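Local coordinates for DNA polymerase III subunit beta (Helicobacter pylori 26695, PDB 4S3I), which tethers DNA polymerases and other proteins to DNA as a sliding clamp, conferring processivity on replication, at residues 254-259 against 342-347; 281-286 against 317-322; 348-353 against 369-374. All blocks are in the same frame, centred on the assembly; numbering follows the deposited sequence.

All three contacts are antiparallel strand pairings on one side of the clamp subunit, close around a shared hydrophobic interior. Contacts 1 and 3, with centres about 9 Å apart, belong to the same sheet, where strands 338-343 and 350-354 are neighbours; Arg342 O meets Leu351 N at 2.9 Å, a probable hydrogen bond. Contact 2 lies in a separate four-stranded sheet, its centre about 11 Å from that of contact 1 and 13 Å from that of contact 3. Phe318 of contact 2 packs on Cys343 of contact 1, while Val322 reaches the Phe350 ring of contact 3. Backbone atoms also link contacts 2 and 3, Gly321 O and Ile374 N being 2.7 Å apart.

Contact 1: residues 254-259 against 342-347; sequences EYISSF and RCNEPS
Tyr255 lies flat against the aliphatic root of Arg342, and this overlap is the tight part of the contact. Arg342 CB sits over one face of the phenol ring, 3.7 Å from its centroid and displaced toward the rim, in a CH-pi contact. Farther out, Arg342 CD touches Tyr255 CD2, while Leu351 of the next strand also packs on the tyrosine. The side-chain amide of Asn344 runs almost parallel to the ring plane, 8° apart, and bridges two backbone groups of the incoming chain. Its OD1 accepts from Ile256 N at 2.8 Å, with the donor tilted out of the carbonyl plane; its ND2 gives a longer bond of 3.3 Å to Glu254 O, which lies in the plane of the amide. Gripped at both ends, the amide has its rotation fixed, and it ties down the loop just before strand 257-262 begins. Ile256 CG1 is also close, 3.2 Å from Asn344 OD1. Here that edge strand of an eight-stranded antiparallel sheet opens with a classic beta bulge: Ile256 and Ser257 both face Cys343. Regular pairing follows at once, Cys343 N donating to Ser257 O at 2.7 Å and Ser257 N returning a nearly straight bond to Cys343 O. Cys343 lies on the opposite face from Arg342 and touches Phe350 of the next strand. Looser packing marks the outer side, where Ile256 CD1 comes only within 4.2 Å of OE2 of Glu345, a poorly ordered residue. On the face carrying Ser258, Arg342 runs extended from CG to NE (chi3 -167°), which carries the guanidinium past the exposed serine; NH1 donates to Ser258 OG at 2.9 Å, the hydroxyl lying at the edge of the group near its plane, while NE is hydrogen-bonded to Gln353 OE1.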
loop_
_atom_site.group_PDB
_atom_site.type_symbol
_atom_site.label_atom_id
_atom_site.label_comp_id
_atom_site.label_asym_id
_atom_site.label_seq_id
_atom_site.Cartn_x
_atom_site.Cartn_y
_atom_site.Cartn_z
ATOM N N GLU A 254 12.269 -38.355 18.983
ATOM C CA GLU A 254 11.932 -37.856 20.310
ATOM C C GLU A 254 12.596 -36.509 20.542
ATOM O O GLU A 254 13.528 -36.129 19.825
ATOM C CB GLU A 254 12.398 -38.828 21.397
ATOM C CG GLU A 254 11.678 -40.165 21.416
ATOM C CD GLU A 254 11.898 -40.906 22.722
ATOM O OE1 GLU A 254 13.056 -41.286 23.005
ATOM O OE2 GLU A 254 10.912 -41.091 23.470
ATOM N N TYR A 255 12.124 -35.801 21.558
ATOM C CA TYR A 255 12.794 -34.583 21.995
ATOM C C TYR A 255 13.167 -34.687 23.464
ATOM O O TYR A 255 12.353 -35.110 24.288
ATOM C CB TYR A 255 11.907 -33.365 21.743
ATOM C CG TYR A 255 11.660 -33.123 20.276
ATOM C CD1 TYR A 255 12.546 -32.361 19.523
ATOM C CD2 TYR A 255 10.552 -33.667 19.643
ATOM C CE1 TYR A 255 12.332 -32.136 18.174
ATOM C CE2 TYR A 255 10.327 -33.450 18.290
ATOM C CZ TYR A 255 11.222 -32.681 17.567
ATOM O OH TYR A 255 10.995 -32.466 16.230
ATOM N N ILE A 256 14.404 -34.315 23.772
ATOM C CA ILE A 256 14.898 -34.306 25.141
ATOM C C ILE A 256 14.051 -33.372 25.999
ATOM O O ILE A 256 13.587 -33.750 27.076
ATOM C CB ILE A 256 16.364 -33.846 25.193
ATOM C CG1 ILE A 256 17.238 -34.761 24.326
ATOM C CG2 ILE A 256 16.868 -33.820 26.625
ATOM C CD1 ILE A 256 18.687 -34.302 24.179
ATOM N N SER A 257 13.841 -32.156 25.502
ATOM C CA SER A 257 13.102 -31.147 26.253
ATOM C C SER A 257 11.917 -30.560 25.479
ATOM O O SER A 257 12.015 -30.305 24.268
ATOM C CB SER A 257 14.046 -30.033 26.703
ATOM O OG SER A 257 15.369 -30.290 26.275
ATOM N N SER A 258 10.807 -30.360 26.191
ATOM C CA SER A 258 9.628 -29.683 25.658
ATOM C C SER A 258 9.137 -28.585 26.610
ATOM O O SER A 258 8.731 -28.868 27.740
ATOM C CB SER A 258 8.498 -30.678 25.412
ATOM O OG SER A 258 8.838 -31.602 24.399
ATOM N N PHE A 259 9.150 -27.338 26.147
ATOM C CA PHE A 259 8.714 -26.214 26.979
ATOM C C PHE A 259 7.390 -25.621 26.506
ATOM O O PHE A 259 7.219 -25.361 25.317
ATOM C CB PHE A 259 9.775 -25.121 26.956
ATOM C CG PHE A 259 11.179 -25.624 27.178
ATOM C CD1 PHE A 259 11.571 -26.094 28.424
ATOM C CD2 PHE A 259 12.113 -25.597 26.147
ATOM C CE1 PHE A 259 12.883 -26.538 28.639
ATOM C CE2 PHE A 259 13.429 -26.033 26.350
ATOM C CZ PHE A 259 13.812 -26.503 27.601
ATOM N N ARG A 342 9.937 -27.834 21.284
ATOM C CA ARG A 342 10.597 -29.114 21.550
ATOM C C ARG A 342 12.015 -29.114 21.004
ATOM O O ARG A 342 12.243 -28.831 19.823
ATOM C CB ARG A 342 9.813 -30.288 20.940
ATOM C CG ARG A 342 8.353 -30.351 21.319
ATOM C CD ARG A 342 7.742 -31.707 20.951
ATOM N NE ARG A 342 6.282 -31.668 21.018
ATOM C CZ ARG A 342 5.578 -31.814 22.141
ATOM N NH1 ARG A 342 6.197 -32.023 23.299
ATOM N NH2 ARG A 342 4.251 -31.753 22.108
ATOM N N CYS A 343 12.974 -29.461 21.857
ATOM C CA CYS A 343 14.389 -29.360 21.498
ATOM C C CYS A 343 15.178 -30.602 21.885
ATOM O O CYS A 343 14.811 -31.331 22.814
ATOM C CB CYS A 343 15.042 -28.187 22.235
ATOM S SG CYS A 343 14.351 -26.542 21.941
ATOM N N ASN A 344 16.279 -30.814 21.176
ATOM C CA ASN A 344 17.321 -31.723 21.622
ATOM C C ASN A 344 18.558 -30.874 21.876
ATOM O O ASN A 344 18.502 -29.925 22.652
ATOM C CB ASN A 344 17.570 -32.814 20.577
ATOM C CG ASN A 344 16.399 -33.757 20.449
ATOM O OD1 ASN A 344 15.921 -34.300 21.449
ATOM N ND2 ASN A 344 15.900 -33.930 19.229
ATOM N N GLU A 345 19.660 -31.182 21.205
ATOM C CA GLU A 345 20.862 -30.356 21.317
ATOM C C GLU A 345 20.660 -28.984 20.643
ATOM O O GLU A 345 19.858 -28.856 19.708
ATOM C CB GLU A 345 22.067 -31.089 20.715
ATOM C CG GLU A 345 23.295 -31.132 21.620
ATOM C CD GLU A 345 22.977 -31.602 23.031
ATOM O OE1 GLU A 345 23.323 -30.874 23.989
ATOM O OE2 GLU A 345 22.387 -32.696 23.181
ATOM N N PRO A 346 21.374 -27.949 21.130
ATOM C CA PRO A 346 21.232 -26.596 20.582
ATOM C C PRO A 346 21.625 -26.517 19.122
ATOM O O PRO A 346 21.245 -25.553 18.461
ATOM C CB PRO A 346 22.241 -25.779 21.400
ATOM C CG PRO A 346 22.349 -26.493 22.686
ATOM C CD PRO A 346 22.215 -27.959 22.341
ATOM N N SER A 347 22.403 -27.488 18.647
ATOM C CA SER A 347 22.830 -27.528 17.252
ATOM C C SER A 347 21.852 -28.356 16.413
ATOM O O SER A 347 22.000 -28.458 15.193
ATOM C CB SER A 347 24.231 -28.127 17.151
ATOM O OG SER A 347 24.272 -29.391 17.791
#

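Contact 2: residues 281-286 against 317-322; sequences KLTLEK and AFHLGV
Thr283 and His319 meet side by side on one face of a strand pair, their side chains pointing the same way. Thr283 OG1 lies at the edge of the imidazole, near its plane, and forms a hydrogen bond of 3.1 Å with His319 ND1. The methyl CG2 of the same threonine touches His319 CE1 at 3.5 Å, so both branches of Thr283 meet the ring. With CG anti to the carbonyl carbon (chi1 -56°), His319 swings its ring across to the neighbouring strand, where Lys281 CE approaches ND1 at 3.7 Å from an oblique direction. At the end of the row, Ala317 CB rests against Glu285 CG.

Behind these side chains stands the backbone that sets their spacing. Thr283 and His319 form a non-hydrogen-bonded antiparallel pair, with CA atoms 4.5 Å apart, flanked by the hydrogen-bonded pairs Leu282 with Leu320 and Leu284 with Phe318. Each flanking pair has two bonds; Leu284 N donates to Phe318 O at 2.7 Å, and Phe318 N donates back to Leu284 O. The short segments run at 157° to one another. Leu282, Leu284, Phe318 and Leu320 face the other way, into the domain, with Leu282 CD2 and Leu320 CD2 4.4 Å apart. Farther out, Leu341 covers both Leu282 and Leu284, and Phe350 lies against Leu320. The pair thus forms one margin of a four-stranded sheet packed against the strands of a second sheet, as expected of a domain of the sliding clamp.

The chemistry is therefore divided between the faces: apolar contacts make up the inner one, whereas on the outer one Lys281 NZ, 4.4 Å from His319 ND1 and not in contact with it, would probably make a positive charge on the ring less favourable.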
loop_
_atom_site.group_PDB
_atom_site.type_symbol
_atom_site.label_atom_id
_atom_site.label_comp_id
_atom_site.label_asym_id
_atom_site.label_seq_id
_atom_site.Cartn_x
_atom_site.Cartn_y
_atom_site.Cartn_z
ATOM N N LYS A 281 19.664 -14.828 20.182
ATOM C CA LYS A 281 20.017 -15.831 21.179
ATOM C C LYS A 281 18.925 -15.926 22.245
ATOM O O LYS A 281 18.679 -14.958 22.992
ATOM C CB LYS A 281 21.355 -15.480 21.828
ATOM C CG LYS A 281 21.804 -16.445 22.914
ATOM C CD LYS A 281 23.153 -15.993 23.471
ATOM C CE LYS A 281 23.587 -16.837 24.654
ATOM N NZ LYS A 281 24.876 -16.329 25.220
ATOM N N LEU A 282 18.258 -17.076 22.301
ATOM C CA LEU A 282 17.216 -17.338 23.294
ATOM C C LEU A 282 17.809 -18.102 24.477
ATOM O O LEU A 282 18.450 -19.140 24.298
ATOM C CB LEU A 282 16.095 -18.176 22.673
ATOM C CG LEU A 282 15.055 -18.767 23.634
ATOM C CD1 LEU A 282 14.241 -17.644 24.272
ATOM C CD2 LEU A 282 14.124 -19.781 22.936
ATOM N N THR A 283 17.600 -17.596 25.683
ATOM C CA THR A 283 18.093 -18.294 26.863
ATOM C C THR A 283 16.933 -18.672 27.749
ATOM O O THR A 283 16.232 -17.801 28.264
ATOM C CB THR A 283 19.059 -17.440 27.691
ATOM O OG1 THR A 283 20.201 -17.074 26.901
ATOM C CG2 THR A 283 19.513 -18.228 28.924
ATOM N N LEU A 284 16.729 -19.972 27.932
ATOM C CA LEU A 284 15.654 -20.445 28.796
ATOM C C LEU A 284 16.187 -20.828 30.180
ATOM O O LEU A 284 17.158 -21.587 30.293
ATOM C CB LEU A 284 14.937 -21.626 28.151
ATOM C CG LEU A 284 14.141 -21.242 26.908
ATOM C CD1 LEU A 284 13.564 -22.475 26.261
ATOM C CD2 LEU A 284 13.028 -20.280 27.297
ATOM N N GLU A 285 15.560 -20.274 31.215
ATOM C CA GLU A 285 15.851 -20.625 32.604
ATOM C C GLU A 285 14.562 -21.091 33.225
ATOM O O GLU A 285 13.518 -21.079 32.562
ATOM C CB GLU A 285 16.386 -19.419 33.382
ATOM C CG GLU A 285 17.863 -19.158 33.184
ATOM C CD GLU A 285 18.307 -17.815 33.765
ATOM O OE1 GLU A 285 17.465 -17.111 34.376
ATOM O OE2 GLU A 285 19.497 -17.464 33.599
ATOM N N LYS A 286 14.609 -21.471 34.500
ATOM C CA LYS A 286 13.428 -22.067 35.114
ATOM C C LYS A 286 12.226 -21.128 35.120
ATOM O O LYS A 286 11.102 -21.542 34.822
ATOM C CB LYS A 286 13.717 -22.578 36.527
ATOM C CG LYS A 286 12.501 -23.256 37.147
ATOM C CD LYS A 286 12.790 -23.872 38.505
ATOM C CE LYS A 286 11.494 -24.081 39.273
ATOM N NZ LYS A 286 10.730 -22.804 39.399
ATOM N N ALA A 317 20.506 -23.121 32.612
ATOM C CA ALA A 317 20.094 -22.371 31.419
ATOM C C ALA A 317 20.268 -23.123 30.087
ATOM O O ALA A 317 21.304 -23.741 29.837
ATOM C CB ALA A 317 20.801 -21.016 31.372
ATOM N N PHE A 318 19.232 -23.076 29.251
ATOM C CA PHE A 318 19.286 -23.657 27.912
ATOM C C PHE A 318 19.448 -22.511 26.909
ATOM O O PHE A 318 18.662 -21.559 26.912
ATOM C CB PHE A 318 18.007 -24.456 27.646
ATOM C CG PHE A 318 17.962 -25.127 26.289
ATOM C CD1 PHE A 318 18.662 -26.308 26.054
ATOM C CD2 PHE A 318 17.187 -24.594 25.265
ATOM C CE1 PHE A 318 18.614 -26.937 24.808
ATOM C CE2 PHE A 318 17.130 -25.215 24.012
ATOM C CZ PHE A 318 17.846 -26.386 23.784
ATOM N N HIS A 319 20.476 -22.590 26.071
ATOM C CA HIS A 319 20.737 -21.540 25.092
ATOM C C HIS A 319 20.433 -22.025 23.678
ATOM O O HIS A 319 20.899 -23.094 23.271
ATOM C CB HIS A 319 22.188 -21.079 25.177
ATOM C CG HIS A 319 22.597 -20.616 26.542
ATOM N ND1 HIS A 319 22.303 -19.354 27.021
ATOM C CD2 HIS A 319 23.283 -21.240 27.527
ATOM C CE1 HIS A 319 22.788 -19.227 28.243
ATOM N NE2 HIS A 319 23.386 -20.355 28.575
ATOM N N LEU A 320 19.660 -21.237 22.929
ATOM C CA LEU A 320 19.266 -21.610 21.559
ATOM C C LEU A 320 19.376 -20.427 20.583
ATOM O O LEU A 320 18.776 -19.373 20.812
ATOM C CB LEU A 320 17.836 -22.157 21.556
ATOM C CG LEU A 320 17.301 -22.670 20.222
ATOM C CD1 LEU A 320 18.031 -23.946 19.810
ATOM C CD2 LEU A 320 15.793 -22.902 20.310
ATOM N N GLY A 321 20.155 -20.593 19.514
ATOM C CA GLY A 321 20.270 -19.567 18.485
ATOM C C GLY A 321 19.171 -19.751 17.451
ATOM O O GLY A 321 19.019 -20.846 16.900
ATOM N N VAL A 322 18.386 -18.703 17.192
ATOM C CA VAL A 322 17.255 -18.825 16.268
ATOM C C VAL A 322 17.180 -17.728 15.210
ATOM O O VAL A 322 17.619 -16.600 15.432
ATOM C CB VAL A 322 15.905 -18.878 17.001
ATOM C CG1 VAL A 322 15.909 -19.957 18.076
ATOM C CG2 VAL A 322 15.563 -17.514 17.611
#

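Contact 3: residues 348-353 against 369-374; sequences SPFLIQ and TLMMPI
Here a Met-aromatic contact sits within the long antiparallel sheet that runs from the central to the C-terminal domain of the sliding clamp, with Met371 laid across the Phe350 ring. Strand 368-371 is the joining element: it pairs with 350-354 on one flank and with 179-185 on the other. Met371 CB stands over one face of the phenyl group, 4.2 Å from the centroid and offset toward the rim, making a CH-pi contact. Bent at chi3 (59°), the methionine chain brings its methyl back to the ring, so that CE touches Phe350 CZ at 3.4 Å while the sulfur lies oblique to the ring plane. Phe350 itself has CG placed between the backbone N and the carbonyl carbon (chi1 60°), a crowded position that brings the ring close to strand 368-371. Pro373 then meets its edge, CA near the ring plane and CB 3.9 Å from Phe350 CE2. Phe327 of helix 324-332 adds to the enclosure of this ring.

Two hydrogen-bonded pairs support the cluster, Phe350 with Met371 and Ile352 with Thr369; Phe350 O accepts from Met371 N at 2.8 Å, and Ile352 N donates to Thr369 O. Between them, the non-hydrogen-bonded pair Leu351 and Leu370 faces the other side of the sheet. There Leu351 CD1 packs on Leu370 CB, and Pro349 CB on Leu370 CD1 at 3.8 Å, with Tyr255 lying against Leu370 as well. Thr369 turns its hydroxyl to Ser181 of the adjoining strand, a bond across the domain boundary. The same oxygen, Thr369 OG1, also lies 2.6 Å from a water, which in turn donates a weak bond to Ile352 O.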
loop_
_atom_site.group_PDB
_atom_site.type_symbol
_atom_site.label_atom_id
_atom_site.label_comp_id
_atom_site.label_asym_id
_atom_site.label_seq_id
_atom_site.Cartn_x
_atom_site.Cartn_y
_atom_site.Cartn_z
ATOM N N SER A 348 20.856 -28.934 17.080
ATOM C CA SER A 348 19.871 -29.807 16.439
ATOM C C SER A 348 18.572 -29.078 16.105
ATOM O O SER A 348 18.192 -28.134 16.796
ATOM C CB SER A 348 19.555 -31.016 17.332
ATOM O OG SER A 348 20.626 -31.935 17.341
ATOM N N PRO A 349 17.885 -29.529 15.040
ATOM C CA PRO A 349 16.574 -28.994 14.657
ATOM C C PRO A 349 15.600 -29.005 15.825
ATOM O O PRO A 349 15.595 -29.956 16.620
ATOM C CB PRO A 349 16.096 -29.981 13.587
ATOM C CG PRO A 349 17.362 -30.483 12.954
ATOM C CD PRO A 349 18.396 -30.507 14.057
ATOM N N PHE A 350 14.777 -27.968 15.931
ATOM C CA PHE A 350 13.770 -27.932 16.979
ATOM C C PHE A 350 12.391 -27.686 16.398
ATOM O O PHE A 350 12.255 -27.222 15.266
ATOM C CB PHE A 350 14.097 -26.859 18.017
ATOM C CG PHE A 350 14.168 -25.462 17.457
ATOM C CD1 PHE A 350 13.051 -24.627 17.469
ATOM C CD2 PHE A 350 15.357 -24.976 16.939
ATOM C CE1 PHE A 350 13.132 -23.316 16.969
ATOM C CE2 PHE A 350 15.448 -23.679 16.435
ATOM C CZ PHE A 350 14.332 -22.851 16.451
ATOM N N LEU A 351 11.369 -27.966 17.196
ATOM C CA LEU A 351 10.004 -27.984 16.707
ATOM C C LEU A 351 9.179 -26.944 17.437
ATOM O O LEU A 351 9.332 -26.760 18.648
ATOM C CB LEU A 351 9.392 -29.380 16.923
ATOM C CG LEU A 351 8.053 -29.688 16.238
ATOM C CD1 LEU A 351 8.276 -29.926 14.752
ATOM C CD2 LEU A 351 7.331 -30.872 16.871
ATOM N N ILE A 352 8.301 -26.265 16.704
ATOM C CA ILE A 352 7.322 -25.364 17.314
ATOM C C ILE A 352 5.937 -25.848 16.940
ATOM O O ILE A 352 5.669 -26.100 15.769
ATOM C CB ILE A 352 7.537 -23.898 16.840
ATOM C CG1 ILE A 352 8.813 -23.329 17.468
ATOM C CG2 ILE A 352 6.342 -23.009 17.205
ATOM C CD1 ILE A 352 9.241 -21.992 16.892
ATOM N N GLN A 353 5.057 -26.006 17.925
ATOM C CA GLN A 353 3.703 -26.459 17.629
ATOM C C GLN A 353 2.720 -25.943 18.665
ATOM O O GLN A 353 3.133 -25.384 19.691
ATOM C CB GLN A 353 3.646 -27.992 17.509
ATOM C CG GLN A 353 3.842 -28.735 18.808
ATOM C CD GLN A 353 3.986 -30.247 18.612
ATOM O OE1 GLN A 353 4.174 -30.982 19.577
ATOM N NE2 GLN A 353 3.900 -30.707 17.361
ATOM N N THR A 369 6.064 -26.571 13.057
ATOM C CA THR A 369 7.206 -26.173 12.250
ATOM C C THR A 369 8.516 -26.688 12.841
ATOM O O THR A 369 8.802 -26.498 14.036
ATOM C CB THR A 369 7.291 -24.644 12.083
ATOM O OG1 THR A 369 6.068 -24.135 11.527
ATOM C CG2 THR A 369 8.458 -24.283 11.165
ATOM N N LEU A 370 9.308 -27.340 12.000
ATOM C CA LEU A 370 10.628 -27.815 12.389
ATOM C C LEU A 370 11.669 -26.870 11.794
ATOM O O LEU A 370 11.621 -26.572 10.600
ATOM C CB LEU A 370 10.845 -29.243 11.882
ATOM C CG LEU A 370 12.225 -29.820 12.205
ATOM C CD1 LEU A 370 12.297 -30.257 13.667
ATOM C CD2 LEU A 370 12.593 -30.969 11.272
ATOM N N MET A 371 12.602 -26.397 12.620
ATOM C CA MET A 371 13.572 -25.377 12.203
ATOM C C MET A 371 15.000 -25.747 12.571
ATOM O O MET A 371 15.235 -26.326 13.628
ATOM C CB MET A 371 13.251 -24.043 12.879
ATOM C CG MET A 371 12.227 -23.203 12.175
ATOM S SD MET A 371 11.559 -21.986 13.316
ATOM C CE MET A 371 13.049 -21.109 13.793
ATOM N N MET A 372 15.946 -25.383 11.707
ATOM C CA MET A 372 17.364 -25.496 12.022
ATOM C C MET A 372 17.763 -24.294 12.884
ATOM O O MET A 372 17.418 -23.156 12.553
ATOM C CB MET A 372 18.209 -25.475 10.744
ATOM C CG MET A 372 17.893 -26.594 9.765
ATOM S SD MET A 372 18.515 -26.268 8.092
ATOM C CE MET A 372 20.275 -26.112 8.382
ATOM N N PRO A 373 18.495 -24.537 13.992
ATOM C CA PRO A 373 18.948 -23.424 14.838
ATOM C C PRO A 373 20.182 -22.742 14.259
ATOM O O PRO A 373 20.788 -23.263 13.316
ATOM C CB PRO A 373 19.325 -24.122 16.142
ATOM C CG PRO A 373 19.821 -25.478 15.683
ATOM C CD PRO A 373 18.874 -25.848 14.558
ATOM N N ILE A 374 20.537 -21.585 14.820
ATOM C CA ILE A 374 21.780 -20.888 14.488
ATOM C C ILE A 374 22.832 -21.301 15.521
ATOM O O ILE A 374 22.514 -21.415 16.706
ATOM C CB ILE A 374 21.602 -19.358 14.587
ATOM C CG1 ILE A 374 20.285 -18.914 13.940
ATOM C CG2 ILE A 374 22.800 -18.632 13.993
ATOM C CD1 ILE A 374 20.258 -19.075 12.413
HETATM O O HOH W 1 4.428 -23.715 13.550
#